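PDB 3A2Q: 6-aminohexanoate-cyclic-dimer hydrolase from Arthrobacter sp., which hydrolyses the cyclic dimer of 6-aminohexanoic acid, a by-product of nylon-6 manufacture, to the linear dimer. Local coordinates for residues 437-442 and 474-479; 313-318 and 357-362; 192-197 and 227-232; 269-274 and 417-422; 44-49 and 117-122. The protein carries 1 engineered substitution. All blocks are in the same frame, centred on the assembly; numbering follows the deposited sequence.

Interaction 1 of 5, residues 437-442 and 474-479; sequences SLPIGM and LPWVAR
Pro439 lays its ring over the indole of Trp476. Its CG sits 3.3 Å from the centroid of the Trp476 five-membered ring, only 3° off the normal, a CH-pi contact over one face. Trp476 can present this face because its CG stands between the backbone N and the carbonyl carbon (chi1 59°). At the six-membered end Leu438 CD2 comes obliquely to within 4.2 Å of Trp476 CH2. Trp476 NE1 donates to the carbonyl of Arg217. With an alanine in place of Trp476, the Pro439 ring is likely to lose its aromatic cover and the Arg217 carbonyl its indole donor.

Beside this stack, Ile440 CG2 meets Leu474 CD1 at 3.6 Å. The Arg479 chain bends at chi3 (-68°). It runs past Met442 in the opposite direction, with Arg479 NE 3.5 Å from Met442 CG. The guanidinium then turns its edge to Pro439 O, which lies 2.7 Å from Arg479 NH2. Arg479 NH2 donates to water 1 at 3.0 Å. That water can donate to Ile440 O or Leu474 O, linking either backbone to the arginine. Its two protons are shared among several oxygens.

Pro439 is the centre of an inverse gamma turn near the end of strand 435-442. Leu474 is the first residue past helix 460-473, and Trp476 to Arg479 form a type I turn. The contact is packing, away from the annotated sites: the chain after the last helix folds back on a strand of the central mixed sheet of an amidase-family alpha/beta fold.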
# COMPACT_ATOMS: atom_id res chain seq x y z
N SER A 437 -3.12 -4.68 6.98
CA SER A 437 -2.41 -4.18 8.15
C SER A 437 -3.42 -3.34 8.93
O SER A 437 -4.04 -2.44 8.37
CB SER A 437 -1.23 -3.30 7.76
OG SER A 437 -0.54 -2.85 8.92
N LEU A 438 -3.59 -3.65 10.22
CA LEU A 438 -4.52 -2.93 11.09
C LEU A 438 -3.70 -2.15 12.11
O LEU A 438 -2.75 -2.70 12.68
CB LEU A 438 -5.44 -3.92 11.81
CG LEU A 438 -6.27 -4.84 10.91
CD1 LEU A 438 -7.11 -5.79 11.77
CD2 LEU A 438 -7.16 -4.00 10.00
N PRO A 439 -4.05 -0.88 12.36
CA PRO A 439 -3.32 -0.03 13.31
C PRO A 439 -3.66 -0.32 14.77
O PRO A 439 -4.19 0.53 15.49
CB PRO A 439 -3.74 1.38 12.89
CG PRO A 439 -5.15 1.17 12.45
CD PRO A 439 -5.09 -0.11 11.65
N ILE A 440 -3.33 -1.54 15.20
CA ILE A 440 -3.62 -2.00 16.55
C ILE A 440 -2.58 -1.66 17.62
O ILE A 440 -2.93 -1.53 18.80
CB ILE A 440 -3.83 -3.54 16.54
CG1 ILE A 440 -5.09 -3.87 15.74
CG2 ILE A 440 -3.93 -4.08 17.96
CD1 ILE A 440 -5.28 -5.37 15.53
N GLY A 441 -1.32 -1.50 17.23
CA GLY A 441 -0.30 -1.20 18.22
C GLY A 441 0.36 0.16 18.16
O GLY A 441 0.19 0.92 17.20
N MET A 442 1.12 0.45 19.21
CA MET A 442 1.88 1.70 19.34
C MET A 442 3.18 1.35 20.05
O MET A 442 3.19 0.54 20.98
CB MET A 442 1.10 2.73 20.17
CG MET A 442 -0.12 3.31 19.49
SD MET A 442 0.30 4.35 18.08
CE MET A 442 0.89 5.84 18.91
N LEU A 474 -10.12 -4.12 19.78
CA LEU A 474 -9.00 -3.23 20.04
C LEU A 474 -9.12 -1.95 19.22
O LEU A 474 -8.23 -1.60 18.46
CB LEU A 474 -7.69 -3.96 19.70
CG LEU A 474 -7.52 -5.31 20.41
CD1 LEU A 474 -6.28 -6.03 19.90
CD2 LEU A 474 -7.44 -5.08 21.92
N PRO A 475 -10.24 -1.22 19.40
CA PRO A 475 -10.46 0.03 18.66
C PRO A 475 -9.27 0.97 18.70
O PRO A 475 -8.61 1.12 19.73
CB PRO A 475 -11.71 0.61 19.33
CG PRO A 475 -11.69 0.04 20.69
CD PRO A 475 -11.24 -1.38 20.47
N TRP A 476 -9.00 1.62 17.57
CA TRP A 476 -7.87 2.53 17.44
C TRP A 476 -8.28 3.96 17.08
O TRP A 476 -7.48 4.89 17.18
CB TRP A 476 -6.92 1.99 16.37
CG TRP A 476 -7.56 1.82 15.02
CD1 TRP A 476 -7.86 2.81 14.11
CD2 TRP A 476 -7.99 0.59 14.43
NE1 TRP A 476 -8.44 2.26 13.00
CE2 TRP A 476 -8.54 0.90 13.16
CE3 TRP A 476 -7.97 -0.75 14.84
CZ2 TRP A 476 -9.06 -0.08 12.31
CZ3 TRP A 476 -8.49 -1.72 13.99
CH2 TRP A 476 -9.03 -1.38 12.74
N VAL A 477 -9.52 4.13 16.66
CA VAL A 477 -10.02 5.44 16.25
C VAL A 477 -9.76 6.58 17.25
O VAL A 477 -9.67 7.75 16.86
CB VAL A 477 -11.53 5.36 15.93
CG1 VAL A 477 -12.32 5.11 17.20
CG2 VAL A 477 -11.99 6.63 15.23
N ALA A 478 -9.65 6.24 18.53
CA ALA A 478 -9.41 7.24 19.57
C ALA A 478 -8.03 7.89 19.47
O ALA A 478 -7.84 9.02 19.92
CB ALA A 478 -9.58 6.60 20.94
N ARG A 479 -7.07 7.18 18.88
CA ARG A 479 -5.72 7.70 18.75
C ARG A 479 -5.53 8.59 17.52
O ARG A 479 -6.02 8.28 16.43
CB ARG A 479 -4.71 6.54 18.71
CG ARG A 479 -4.76 5.63 19.94
CD ARG A 479 -3.55 4.70 20.01
NE ARG A 479 -3.54 3.70 18.94
CZ ARG A 479 -4.19 2.55 18.98
NH1 ARG A 479 -4.92 2.22 20.03
NH2 ARG A 479 -4.12 1.71 17.95
O HOH W 1 -5.74 -0.63 19.04

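Interaction 2 of 5, residues 313-318 and 357-362; sequences STICDV and RAFAAC
Ala358 O accepts the helical bond from Cys362 N at 3.0 Å, and Cys362 SG lies 3.3 Å from the same oxygen. The sulfur is also the atom that meets Thr314. A chi1 of -72° points it at that residue, with Cys362 SG 3.7 Å from Thr314 CB. Cys362 CB turns to the next residue and packs on Ile315 CG1, also at 3.7 Å. Ile315 CD1 reaches on past the same CB.

This is a helix-helix packing between helix 308-331 and helix 356-378. The local axes approach to 9.5 Å, with 126° between their N-to-C directions. Both segments lie in the amidase family region.

Phe359 fills the other half of the contact. Its CG is anti to the backbone N (chi1 -175°), which swings the ring over to the opposite helix. Ile315 CG2 and Val318 CG1 both come obliquely to the ring, and Val318 CG1 is 3.9 Å from Phe359 CE1. Ile315 crosses the phenylalanine at about a right angle.

Ile315 also touches Val363 and Leu366 further along helix 356-378. Cys316 points away from this contact and touches the bound 6-aminohexanoic acid. Asp317 forms a salt bridge with Arg350.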
# COMPACT_ATOMS: atom_id res chain seq x y z
N SER A 313 14.54 -9.89 -6.98
CA SER A 313 15.40 -8.74 -7.23
C SER A 313 15.78 -8.64 -8.70
O SER A 313 15.80 -7.56 -9.28
CB SER A 313 16.67 -8.83 -6.37
OG SER A 313 17.42 -7.62 -6.45
N THR A 314 16.09 -9.79 -9.30
CA THR A 314 16.46 -9.83 -10.71
C THR A 314 15.31 -9.34 -11.58
O THR A 314 15.50 -8.59 -12.53
CB THR A 314 16.87 -11.25 -11.13
OG1 THR A 314 18.04 -11.63 -10.38
CG2 THR A 314 17.17 -11.31 -12.63
N ILE A 315 14.09 -9.77 -11.25
CA ILE A 315 12.92 -9.35 -12.00
C ILE A 315 12.74 -7.85 -11.82
O ILE A 315 12.41 -7.14 -12.77
CB ILE A 315 11.66 -10.10 -11.51
CG1 ILE A 315 11.78 -11.58 -11.87
CG2 ILE A 315 10.42 -9.47 -12.13
CD1 ILE A 315 10.69 -12.45 -11.28
N CYS A 316 12.98 -7.37 -10.60
CA CYS A 316 12.85 -5.95 -10.31
C CYS A 316 13.86 -5.11 -11.11
O CYS A 316 13.54 -4.01 -11.55
CB CYS A 316 13.03 -5.69 -8.81
SG CYS A 316 11.57 -6.13 -7.82
N ASP A 317 15.07 -5.64 -11.31
CA ASP A 317 16.08 -4.91 -12.08
C ASP A 317 15.54 -4.65 -13.49
O ASP A 317 15.64 -3.55 -14.00
CB ASP A 317 17.38 -5.70 -12.20
CG ASP A 317 18.15 -5.76 -10.89
OD1 ASP A 317 17.95 -4.87 -10.04
OD2 ASP A 317 18.97 -6.69 -10.72
N VAL A 318 14.97 -5.69 -14.09
CA VAL A 318 14.41 -5.61 -15.43
C VAL A 318 13.22 -4.67 -15.49
O VAL A 318 13.09 -3.88 -16.42
CB VAL A 318 13.99 -7.02 -15.93
CG1 VAL A 318 13.19 -6.92 -17.24
CG2 VAL A 318 15.23 -7.87 -16.13
N ARG A 357 16.23 -16.61 -20.58
CA ARG A 357 16.08 -17.83 -19.80
C ARG A 357 16.13 -17.54 -18.30
O ARG A 357 15.34 -18.08 -17.53
CB ARG A 357 17.16 -18.85 -20.18
CG ARG A 357 17.10 -19.27 -21.64
CD ARG A 357 18.15 -20.30 -22.00
NE ARG A 357 18.03 -21.51 -21.19
CZ ARG A 357 18.32 -22.73 -21.63
NH1 ARG A 357 18.75 -22.90 -22.87
NH2 ARG A 357 18.19 -23.77 -20.82
N ALA A 358 17.06 -16.67 -17.90
CA ALA A 358 17.21 -16.30 -16.49
C ALA A 358 15.95 -15.64 -15.95
O ALA A 358 15.49 -15.97 -14.85
CB ALA A 358 18.41 -15.37 -16.32
N PHE A 359 15.39 -14.70 -16.71
CA PHE A 359 14.18 -13.99 -16.31
C PHE A 359 13.04 -15.00 -16.13
O PHE A 359 12.31 -14.96 -15.13
CB PHE A 359 13.77 -12.97 -17.37
CG PHE A 359 12.59 -12.12 -16.97
CD1 PHE A 359 12.77 -10.97 -16.20
CD2 PHE A 359 11.31 -12.47 -17.36
CE1 PHE A 359 11.68 -10.19 -15.83
CE2 PHE A 359 10.21 -11.70 -16.98
CZ PHE A 359 10.39 -10.55 -16.22
N ALA A 360 12.89 -15.89 -17.10
CA ALA A 360 11.84 -16.91 -17.04
C ALA A 360 12.02 -17.80 -15.81
O ALA A 360 11.04 -18.16 -15.16
CB ALA A 360 11.85 -17.75 -18.30
N ALA A 361 13.26 -18.16 -15.51
CA ALA A 361 13.53 -19.00 -14.35
C ALA A 361 13.17 -18.30 -13.04
O ALA A 361 12.64 -18.93 -12.12
CB ALA A 361 15.01 -19.41 -14.33
N CYS A 362 13.45 -17.01 -12.96
CA CYS A 362 13.14 -16.23 -11.77
C CYS A 362 11.64 -16.21 -11.52
O CYS A 362 11.18 -16.34 -10.38
CB CYS A 362 13.66 -14.80 -11.90
SG CYS A 362 15.46 -14.65 -11.79

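Interaction 3 of 5, residues 192-197 and 227-232; sequences GRISPG and DVVSGH
Arg193 leaves its CB with CG anti to the backbone N (chi1 -180°), and CG passes 3.3 Å from Ser230 OG. The chain bends at chi2 and again at chi3, and CD stays beside Ser230, 3.8 Å from its CB. The polar end lies beyond the contact: NE makes a salt bridge with Glu460, and NH1 donates to the carbonyl of Pro241. The Ser230 hydroxyl bonds back to Leu226 O in the last turn of helix 219-229, so the arginine methylenes lie against an oxygen that already has a partner.

The Arg193 backbone joins in. Gly231 N donates to Arg193 O at 3.0 Å. Ser230 CA adds a CA-H...O contact to the same oxygen. Gly231 has a phi of 115°, at which a side chain would collide with the carbonyl of Ser230.

Next to this, Ile194 CD1 packs on Val229 CG2 at 3.6 Å. Phe103 touches both residues. Two waters fill in where the backbones do not pair directly. Water 2 accepts from Ser195 N at 2.9 Å and lies within donating distance of Val229 O and Gly231 O. Water 3 lies between Ser195 O and Val229 O. Ser195 also closes an ST turn, its OG accepting from Gly197 N and bonding to Asp236 as well.

The loop after strand 185-188 is thus joined to the C-terminal end of helix 219-229. The chemistry is mainly backbone and water bonding beside a small apolar patch. The carbonyl of Val229, at the end of its helix, is met by water instead of by a further helical turn.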
# COMPACT_ATOMS: atom_id res chain seq x y z
N GLY A 192 -4.94 -9.79 -8.71
CA GLY A 192 -5.98 -9.78 -9.71
C GLY A 192 -7.33 -9.27 -9.24
O GLY A 192 -8.32 -9.38 -9.97
N ARG A 193 -7.39 -8.71 -8.03
CA ARG A 193 -8.64 -8.18 -7.51
C ARG A 193 -8.92 -6.80 -8.10
O ARG A 193 -10.03 -6.53 -8.58
CB ARG A 193 -8.59 -8.06 -5.98
CG ARG A 193 -9.87 -7.52 -5.34
CD ARG A 193 -11.03 -8.51 -5.45
NE ARG A 193 -10.77 -9.73 -4.69
CZ ARG A 193 -11.42 -10.88 -4.88
NH1 ARG A 193 -12.36 -10.97 -5.82
NH2 ARG A 193 -11.12 -11.94 -4.15
N ILE A 194 -7.91 -5.93 -8.07
CA ILE A 194 -8.05 -4.57 -8.57
C ILE A 194 -7.23 -4.33 -9.83
O ILE A 194 -6.03 -4.56 -9.85
CB ILE A 194 -7.58 -3.54 -7.52
CG1 ILE A 194 -8.34 -3.75 -6.21
CG2 ILE A 194 -7.77 -2.12 -8.05
CD1 ILE A 194 -7.98 -2.75 -5.10
N SER A 195 -7.89 -3.86 -10.89
CA SER A 195 -7.20 -3.62 -12.15
C SER A 195 -6.29 -2.39 -12.12
O SER A 195 -6.70 -1.33 -11.66
CB SER A 195 -8.19 -3.45 -13.29
OG SER A 195 -7.51 -3.14 -14.48
N PRO A 196 -5.05 -2.53 -12.63
CA PRO A 196 -4.07 -1.44 -12.70
C PRO A 196 -4.04 -0.91 -14.13
O PRO A 196 -3.21 -0.06 -14.47
CB PRO A 196 -2.77 -2.14 -12.36
CG PRO A 196 -2.94 -3.44 -13.09
CD PRO A 196 -4.39 -3.84 -12.83
N GLY A 197 -4.95 -1.42 -14.97
CA GLY A 197 -5.01 -1.01 -16.36
C GLY A 197 -5.72 0.30 -16.65
O GLY A 197 -6.13 0.99 -15.72
N ASP A 227 -15.67 -2.96 -3.29
CA ASP A 227 -16.87 -3.10 -4.11
C ASP A 227 -16.84 -2.10 -5.27
O ASP A 227 -17.46 -2.32 -6.30
CB ASP A 227 -18.13 -2.87 -3.28
CG ASP A 227 -18.34 -3.94 -2.23
OD1 ASP A 227 -17.88 -5.09 -2.46
OD2 ASP A 227 -18.97 -3.65 -1.20
N VAL A 228 -16.10 -1.01 -5.08
CA VAL A 228 -16.00 0.02 -6.09
C VAL A 228 -14.97 -0.25 -7.19
O VAL A 228 -15.27 -0.11 -8.38
CB VAL A 228 -15.67 1.40 -5.45
CG1 VAL A 228 -15.52 2.46 -6.53
CG2 VAL A 228 -16.77 1.79 -4.47
N VAL A 229 -13.77 -0.66 -6.80
CA VAL A 229 -12.69 -0.85 -7.77
C VAL A 229 -12.30 -2.25 -8.19
O VAL A 229 -11.37 -2.42 -8.97
CB VAL A 229 -11.40 -0.13 -7.29
CG1 VAL A 229 -11.69 1.34 -7.00
CG2 VAL A 229 -10.86 -0.82 -6.03
N SER A 230 -13.00 -3.27 -7.70
CA SER A 230 -12.65 -4.65 -8.05
C SER A 230 -13.29 -5.16 -9.34
O SER A 230 -14.19 -4.54 -9.90
CB SER A 230 -13.02 -5.58 -6.89
OG SER A 230 -12.27 -5.26 -5.73
N GLY A 231 -12.80 -6.31 -9.82
CA GLY A 231 -13.35 -6.90 -11.03
C GLY A 231 -12.40 -6.97 -12.21
O GLY A 231 -11.52 -6.13 -12.37
N HIS A 232 -12.60 -7.99 -13.05
CA HIS A 232 -11.76 -8.17 -14.24
C HIS A 232 -12.05 -7.14 -15.32
O HIS A 232 -13.20 -6.93 -15.70
CB HIS A 232 -11.98 -9.57 -14.83
CG HIS A 232 -11.15 -9.84 -16.05
ND1 HIS A 232 -9.79 -10.05 -15.99
CD2 HIS A 232 -11.48 -9.88 -17.36
CE1 HIS A 232 -9.32 -10.21 -17.22
NE2 HIS A 232 -10.32 -10.11 -18.07
O HOH W 2 -10.73 -3.71 -11.34
O HOH W 3 -9.64 -0.72 -10.68

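Interaction 4 of 5, residues 269-274 and 417-422; sequences GDFALD and GSLQML
Gln420 lies flat over Phe271. Its CG sits 3.7 Å from the ring centroid, 5° off the normal, a CH-pi contact over the centre of one face. Beyond CG the chain is extended and slides past the phenylalanine in the opposite direction. The amide stacks on the rim of the ring with the two planes 24° apart, and Gln420 NE2 comes within 3.3 Å of Phe271 CD1. Phe271 reaches this position with CG between its backbone N and carbonyl carbon (chi1 63°).

Leu419 adds an oblique contact. Leu419 CG comes to 4.4 Å from Phe271 CE2, and Leu419 CD2 meets Asp270 OD2 at 3.9 Å.

Water 4 makes the polar link. It accepts from Gln420 NE2 at 3.0 Å and donates to Ala272 O at 3.2 Å. This is consistent with the amide being turned NE2 toward the water, though the water is not the sole partner of NE2.

The next shell holds the loop in place. Asp270 makes a salt bridge with Arg306, and Asn266 ND2 donates to its other oxygen and to Phe271 O. Thr390 bonds to the backbones of both Asp274 and Gln420, and so ties the two segments together from outside.

The arrangement is an amide-aromatic stack at the protein surface. It joins the helix 416-422 to the loop that leads into helix 275-290, where Asp274 is the N-cap and bonds to Cys277 N.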
# COMPACT_ATOMS: atom_id res chain seq x y z
N GLY A 269 15.54 -16.09 10.73
CA GLY A 269 16.65 -16.07 11.68
C GLY A 269 17.82 -15.17 11.33
O GLY A 269 18.88 -15.29 11.96
N ASP A 270 17.63 -14.27 10.37
CA ASP A 270 18.70 -13.37 9.97
C ASP A 270 18.69 -12.00 10.65
O ASP A 270 19.51 -11.14 10.36
CB ASP A 270 18.73 -13.24 8.43
CG ASP A 270 17.44 -12.69 7.84
OD1 ASP A 270 16.36 -12.84 8.44
OD2 ASP A 270 17.53 -12.11 6.74
N PHE A 271 17.74 -11.81 11.56
CA PHE A 271 17.62 -10.60 12.37
C PHE A 271 16.54 -10.85 13.41
O PHE A 271 15.68 -11.70 13.21
CB PHE A 271 17.31 -9.35 11.51
CG PHE A 271 15.99 -9.40 10.80
CD1 PHE A 271 14.79 -9.27 11.50
CD2 PHE A 271 15.94 -9.58 9.42
CE1 PHE A 271 13.57 -9.33 10.84
CE2 PHE A 271 14.73 -9.64 8.75
CZ PHE A 271 13.54 -9.52 9.46
N ALA A 272 16.60 -10.14 14.53
CA ALA A 272 15.63 -10.34 15.59
C ALA A 272 14.39 -9.48 15.41
O ALA A 272 14.49 -8.27 15.18
CB ALA A 272 16.27 -10.07 16.95
N LEU A 273 13.22 -10.10 15.51
CA LEU A 273 11.99 -9.35 15.38
C LEU A 273 11.90 -8.40 16.58
O LEU A 273 12.10 -8.82 17.73
CB LEU A 273 10.78 -10.30 15.39
CG LEU A 273 9.40 -9.63 15.42
CD1 LEU A 273 9.19 -8.82 14.16
CD2 LEU A 273 8.33 -10.71 15.55
N ASP A 274 11.62 -7.13 16.31
CA ASP A 274 11.49 -6.13 17.36
C ASP A 274 10.43 -6.60 18.37
O ASP A 274 9.31 -6.93 17.99
CB ASP A 274 11.05 -4.80 16.78
CG ASP A 274 10.79 -3.75 17.84
OD1 ASP A 274 11.77 -3.21 18.39
OD2 ASP A 274 9.62 -3.48 18.15
N GLY A 417 18.70 -2.33 6.88
CA GLY A 417 17.65 -1.48 7.41
C GLY A 417 16.33 -1.47 6.66
O GLY A 417 15.28 -1.31 7.27
N SER A 418 16.38 -1.61 5.34
CA SER A 418 15.17 -1.62 4.54
C SER A 418 14.57 -3.02 4.55
O SER A 418 13.35 -3.18 4.56
CB SER A 418 15.46 -1.21 3.08
OG SER A 418 15.78 0.17 2.98
N LEU A 419 15.42 -4.04 4.55
CA LEU A 419 14.94 -5.41 4.56
C LEU A 419 13.95 -5.65 5.70
O LEU A 419 12.91 -6.27 5.50
CB LEU A 419 16.11 -6.40 4.67
CG LEU A 419 15.75 -7.89 4.79
CD1 LEU A 419 14.91 -8.32 3.60
CD2 LEU A 419 17.03 -8.72 4.87
N GLN A 420 14.26 -5.13 6.89
CA GLN A 420 13.37 -5.33 8.03
C GLN A 420 12.00 -4.67 7.90
O GLN A 420 11.07 -5.04 8.61
CB GLN A 420 14.04 -4.87 9.33
CG GLN A 420 15.15 -5.81 9.79
CD GLN A 420 15.45 -5.68 11.28
OE1 GLN A 420 16.53 -5.24 11.67
NE2 GLN A 420 14.48 -6.06 12.11
N MET A 421 11.87 -3.71 7.00
CA MET A 421 10.59 -3.05 6.80
C MET A 421 9.65 -3.95 5.98
O MET A 421 8.45 -3.97 6.20
CB MET A 421 10.76 -1.73 6.05
CG MET A 421 11.60 -0.69 6.75
SD MET A 421 10.87 -0.14 8.28
CE MET A 421 9.56 0.92 7.67
N LEU A 422 10.22 -4.70 5.03
CA LEU A 422 9.41 -5.54 4.15
C LEU A 422 9.52 -7.06 4.27
O LEU A 422 8.85 -7.78 3.52
CB LEU A 422 9.68 -5.12 2.69
CG LEU A 422 11.14 -5.11 2.21
CD1 LEU A 422 11.67 -6.53 2.10
CD2 LEU A 422 11.23 -4.42 0.84
O HOH W 4 14.47 -5.09 14.94

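Interaction 5 of 5, residues 44-49 and 117-122; sequences AVIIPL and KTNTPE
Ile46 and Ile47 both turn their backbone N to Lys117 O, the pattern of a classic beta bulge in an antiparallel pair. The bond from Ile46 N to Lys117 O is 3.0 Å long. The bond from Ile47 N to Lys117 O is weak at 3.4 Å. Lys117 N returns a bond to Ile47 O at 2.9 Å. Val45 and Thr118 form a non-hydrogen-bonded pair, and beyond them Asn119 N donates to Ala44 O, also at 2.9 Å.

The bulge moves the side chains out of simple alternation. Ile46 CG1 sits between its backbone N and carbonyl carbon (chi1 53°) and packs along the 117-119 backbone. Ile46 CG2 meets Asn119 CB at 3.5 Å, the two side chains crossing at about a right angle. Asn119 ND2 bonds onward to Thr137. Trimming Ile46 to an alanine is likely to open a gap beside Asn119 CB and leave that side chain less firmly packed.

On the Ile47 side, Ile47 and Lys117 lie side by side and point the same way, with Ile47 CD1 3.9 Å from Lys117 CD. The lysine chain is extended, and its NZ forms a salt bridge with Asp73 and a hydrogen bond with Ile82 O.

Strand 45-48 is an edge strand of the sheet. Thr118 touches Lys72, a charge relay residue by similarity, and bonds to Ser154. Backbone bonds hold this buried edge and aliphatic groups fill it, while the polar ends of Lys117, Thr118 and Asn119 find partners elsewhere.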
# COMPACT_ATOMS: atom_id res chain seq x y z
N ALA A 44 2.96 15.32 2.01
CA ALA A 44 2.26 14.10 1.61
C ALA A 44 1.63 14.25 0.23
O ALA A 44 1.88 13.44 -0.67
CB ALA A 44 1.18 13.77 2.64
N VAL A 45 0.81 15.29 0.06
CA VAL A 45 0.17 15.57 -1.23
C VAL A 45 1.16 16.42 -2.01
O VAL A 45 1.43 17.56 -1.63
CB VAL A 45 -1.14 16.36 -1.05
CG1 VAL A 45 -1.72 16.71 -2.42
CG2 VAL A 45 -2.13 15.55 -0.25
N ILE A 46 1.71 15.88 -3.09
CA ILE A 46 2.68 16.63 -3.89
C ILE A 46 2.07 17.34 -5.08
O ILE A 46 2.67 18.28 -5.62
CB ILE A 46 3.82 15.73 -4.40
CG1 ILE A 46 3.25 14.51 -5.13
CG2 ILE A 46 4.72 15.31 -3.25
CD1 ILE A 46 4.30 13.67 -5.81
N ILE A 47 0.89 16.90 -5.50
CA ILE A 47 0.22 17.49 -6.64
C ILE A 47 -1.25 17.72 -6.32
O ILE A 47 -2.08 16.85 -6.55
CB ILE A 47 0.29 16.58 -7.88
CG1 ILE A 47 1.75 16.26 -8.22
CG2 ILE A 47 -0.39 17.26 -9.06
CD1 ILE A 47 1.92 15.15 -9.25
N PRO A 48 -1.58 18.90 -5.76
CA PRO A 48 -2.97 19.19 -5.43
C PRO A 48 -3.80 19.32 -6.70
O PRO A 48 -3.31 19.80 -7.72
CB PRO A 48 -2.88 20.52 -4.67
CG PRO A 48 -1.64 21.14 -5.21
CD PRO A 48 -0.69 19.98 -5.31
N LEU A 49 -5.05 18.88 -6.63
CA LEU A 49 -5.97 18.95 -7.76
C LEU A 49 -7.29 19.51 -7.26
O LEU A 49 -8.36 18.93 -7.49
CB LEU A 49 -6.20 17.55 -8.35
CG LEU A 49 -4.97 16.82 -8.88
CD1 LEU A 49 -5.35 15.39 -9.26
CD2 LEU A 49 -4.39 17.56 -10.07
N LYS A 117 -2.58 14.11 -5.86
CA LYS A 117 -1.68 12.96 -5.89
C LYS A 117 -0.70 12.97 -4.72
O LYS A 117 -0.30 14.02 -4.23
CB LYS A 117 -0.90 12.93 -7.20
CG LYS A 117 -1.75 12.73 -8.44
CD LYS A 117 -0.85 12.49 -9.63
CE LYS A 117 -1.61 12.02 -10.85
NZ LYS A 117 -0.63 11.54 -11.87
N THR A 118 -0.31 11.77 -4.28
CA THR A 118 0.61 11.63 -3.15
C THR A 118 2.03 11.22 -3.52
O THR A 118 2.26 10.57 -4.54
CB THR A 118 0.07 10.61 -2.15
OG1 THR A 118 -0.25 9.40 -2.85
CG2 THR A 118 -1.18 11.15 -1.47
N ASN A 119 2.97 11.60 -2.66
CA ASN A 119 4.38 11.32 -2.87
C ASN A 119 4.78 9.85 -2.78
O ASN A 119 4.13 9.06 -2.09
CB ASN A 119 5.21 12.17 -1.89
CG ASN A 119 6.67 12.27 -2.30
OD1 ASN A 119 7.00 12.18 -3.48
ND2 ASN A 119 7.54 12.48 -1.32
N THR A 120 5.86 9.51 -3.48
CA THR A 120 6.39 8.15 -3.53
C THR A 120 7.88 8.19 -3.86
O THR A 120 8.37 9.16 -4.43
CB THR A 120 5.70 7.33 -4.66
OG1 THR A 120 6.42 6.11 -4.88
CG2 THR A 120 5.70 8.13 -5.96
N PRO A 121 8.63 7.14 -3.47
CA PRO A 121 10.05 7.18 -3.81
C PRO A 121 10.07 6.97 -5.33
O PRO A 121 9.07 6.51 -5.89
CB PRO A 121 10.64 5.99 -3.04
CG PRO A 121 9.46 5.07 -2.86
CD PRO A 121 8.33 6.02 -2.56
N GLU A 122 11.16 7.31 -5.99
CA GLU A 122 11.22 7.17 -7.45
C GLU A 122 10.81 5.80 -7.98
O GLU A 122 11.44 4.78 -7.67
CB GLU A 122 12.63 7.50 -7.96
CG GLU A 122 12.73 7.42 -9.47
CD GLU A 122 14.08 7.85 -9.99
OE1 GLU A 122 15.07 7.13 -9.73
OE2 GLU A 122 14.14 8.90 -10.65

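Along the chain interaction 5 closes first, then interaction 3. Interaction 4 follows and encloses interaction 2 in its loop, and interaction 1 comes last. Interactions 1 and 5 reach the same mixed sheet, with centres about 25 Å apart: interaction 5 joins edge strand 45-48 to 113-118, and interaction 1 lies on strand 435-442. Interaction 3 ties a loop after strand 185-188 to helix 219-229. Interactions 2 and 4 involve helices 308-331, 356-378 and 416-422, with centres about 24 Å apart. Interactions 1 and 2 are the farthest apart, about 38 Å between centres. None touches another; they are spread over separate parts of one amidase-family fold.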